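Putative sesquiterpene cyclase (Kitasatospora setae, PDB 4MC3) catalyses the magnesium-dependent 1,11-cyclization of (2E,6E)-farnesyl diphosphate, with addition of water, to (2Z,6E)-hedycaryol and diphosphate. Local coordinates at residues F195-G198 with S199-T202. Residues are numbered along the deposited sequence; the frame is centred on the assembly and turned at random.
Sequences FLPG and SVRT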
ATOM      1  N   PHE A 195     -12.317  -7.235  13.559  1.00 23.06           N
ATOM      2  CA  PHE A 195     -10.918  -6.858  13.403  1.00 22.16           C
ATOM      3  C   PHE A 195      -9.996  -8.014  13.794  1.00 22.82           C
ATOM      4  O   PHE A 195     -10.320  -8.828  14.693  1.00 25.30           O
ATOM      5  CB  PHE A 195     -10.601  -5.565  14.196  1.00 20.05           C
ATOM      6  CG  PHE A 195     -11.176  -4.344  13.611  1.00 19.04           C
ATOM      7  CD1 PHE A 195     -10.392  -3.491  12.887  1.00 19.90           C
ATOM      8  CD2 PHE A 195     -12.547  -4.055  13.718  1.00 22.26           C
ATOM      9  CE1 PHE A 195     -10.926  -2.389  12.270  1.00 20.56           C
ATOM     10  CE2 PHE A 195     -13.065  -2.938  13.131  1.00 24.85           C
ATOM     11  CZ  PHE A 195     -12.276  -2.115  12.386  1.00 23.91           C
ATOM     12  N   LEU A 196      -8.806  -8.075  13.203  1.00 19.24           N
ATOM     13  CA  LEU A 196      -7.808  -9.052  13.597  1.00 21.58           C
ATOM     14  C   LEU A 196      -7.409  -8.838  15.064  1.00 25.46           C
ATOM     15  O   LEU A 196      -7.199  -7.725  15.501  1.00 26.84           O
ATOM     16  CB  LEU A 196      -6.560  -8.974  12.734  1.00 22.97           C
ATOM     17  CG  LEU A 196      -6.665  -9.126  11.200  1.00 23.80           C
ATOM     18  CD1 LEU A 196      -5.331  -8.908  10.548  1.00 23.42           C
ATOM     19  CD2 LEU A 196      -7.253 -10.486  10.854  1.00 25.99           C
ATOM     20  N   PRO A 197      -7.272  -9.917  15.803  1.00 27.29           N
ATOM     21  CA  PRO A 197      -6.651  -9.729  17.117  1.00 27.34           C
ATOM     22  C   PRO A 197      -5.214  -9.211  16.946  1.00 29.46           C
ATOM     23  O   PRO A 197      -4.517  -9.612  15.997  1.00 28.18           O
ATOM     24  CB  PRO A 197      -6.611 -11.141  17.686  1.00 30.17           C
ATOM     25  CG  PRO A 197      -7.666 -11.914  16.943  1.00 31.36           C
ATOM     26  CD  PRO A 197      -7.704 -11.297  15.553  1.00 25.72           C
ATOM     27  N   GLY A 198      -4.758  -8.364  17.864  1.00 35.24           N
ATOM     28  CA  GLY A 198      -3.362  -7.884  17.809  1.00 34.31           C
ATOM     29  C   GLY A 198      -2.304  -8.973  17.697  1.00 36.79           C
ATOM     30  O   GLY A 198      -1.298  -8.789  17.013  1.00 41.17           O
ATOM     31  N   SER A 199      -2.545 -10.111  18.352  1.00 33.91           N
ATOM     32  CA  SER A 199      -1.675 -11.266  18.296  1.00 39.10           C
ATOM     33  C   SER A 199      -1.622 -11.975  16.943  1.00 38.07           C
ATOM     34  O   SER A 199      -0.755 -12.820  16.726  1.00 41.12           O
ATOM     35  CB  SER A 199      -2.104 -12.282  19.370  1.00 40.32           C
ATOM     36  OG  SER A 199      -3.351 -12.871  19.058  1.00 44.75           O
ATOM     37  N   VAL A 200      -2.586 -11.685  16.070  1.00 31.49           N
ATOM     38  CA  VAL A 200      -2.597 -12.194  14.695  1.00 29.07           C
ATOM     39  C   VAL A 200      -2.046 -11.121  13.736  1.00 24.06           C
ATOM     40  O   VAL A 200      -1.235 -11.457  12.854  1.00 26.77           O
ATOM     41  CB  VAL A 200      -4.033 -12.584  14.253  1.00 29.03           C
ATOM     42  CG1 VAL A 200      -4.067 -12.973  12.777  1.00 29.32           C
ATOM     43  CG2 VAL A 200      -4.516 -13.729  15.124  1.00 35.38           C
ATOM     44  N   ARG A 201      -2.444  -9.871  13.924  1.00 25.95           N
ATOM     45  CA  ARG A 201      -2.028  -8.771  13.028  1.00 26.35           C
ATOM     46  C   ARG A 201      -0.509  -8.649  12.937  1.00 29.26           C
ATOM     47  O   ARG A 201       0.034  -8.365  11.878  1.00 26.17           O
ATOM     48  CB  ARG A 201      -2.589  -7.431  13.490  1.00 25.95           C
ATOM     49  CG  ARG A 201      -2.405  -6.315  12.479  1.00 23.65           C
ATOM     50  CD  ARG A 201      -2.985  -4.991  12.934  1.00 24.29           C
ATOM     51  NE  ARG A 201      -4.431  -5.010  13.107  1.00 21.79           N
ATOM     52  CZ  ARG A 201      -5.094  -4.976  14.263  1.00 25.13           C
ATOM     53  NH1 ARG A 201      -4.470  -4.934  15.452  1.00 27.36           N
ATOM     54  NH2 ARG A 201      -6.409  -5.006  14.250  1.00 26.34           N
ATOM     55  N   THR A 202       0.176  -8.940  14.038  1.00 28.09           N
ATOM     56  CA  THR A 202       1.613  -8.725  14.154  1.00 31.97           C
ATOM     57  C   THR A 202       2.345 -10.047  14.468  1.00 30.82           C
ATOM     58  O   THR A 202       3.520 -10.042  14.907  1.00 36.40           O
ATOM     59  CB  THR A 202       1.930  -7.690  15.262  1.00 38.43           C
ATOM     60  OG1 THR A 202       1.531  -8.198  16.531  1.00 43.63           O
ATOM     61  CG2 THR A 202       1.233  -6.358  15.030  1.00 46.26           C
TER
HETATM   62  O   HOH W   1      -6.326  -5.749  17.290  1.00 34.82           O
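The carbonyl oxygen of Pro-197, the N-cap of the single-turn helix 198-201, takes two backbone N-H groups. Val-200 N donates at 2.8 Å from well above the carbonyl plane, whereas Arg-201 N, 2.9 Å from the same Pro-197 O, comes nearly along the C=O axis. One residue on, Gly-198 O receives the Thr-202 hydroxyl, OG1 to O 2.9 Å, and a weak bond from Thr-202 N. Thr-202 OG1 lies between its own backbone N and carbonyl carbon (chi1 64°), a rotation that brings the hydroxyl back over the last turn as the chain leaves helical geometry.

Arg-201 folds back over the approach to the helix. Its CG is anti to the backbone N (chi1 -170°) and the chain bends at chi3 (-64°), which sets the guanidinium above Leu-196, with Leu-196 CB over one face and Phe-195 CB at the edge. A water joins Arg-201 to Leu-196, accepting from Arg-201 NH1 at 2.7 Å and donating to Leu-196 O at 2.8 Å. Arg-201 NE forms a salt bridge with Glu-189, whose carboxylate also accepts from Leu-196 N. A leucine in place of Arg-201 would probably leave Glu-189 without this charged mate and the bridging water without its guanidinium donor.

On the apolar side, Pro-197 and Val-200 run alongside each other, Pro-197 CD 4.0 Å from Val-200 CG2. Ser-199 OG hydrogen-bonds to Gln-282.

This short N-capped turn, away from the annotated sites, links helices 181-188 and 204-225 of the all-helical terpene synthase fold. Leu-196, Pro-197 and Val-200 rest on helix 286-309, Val-200 also meets helix 250-282, and Arg-201 reaches helix 136-160, where Phe-195 packs edge-to-face with Trp-138.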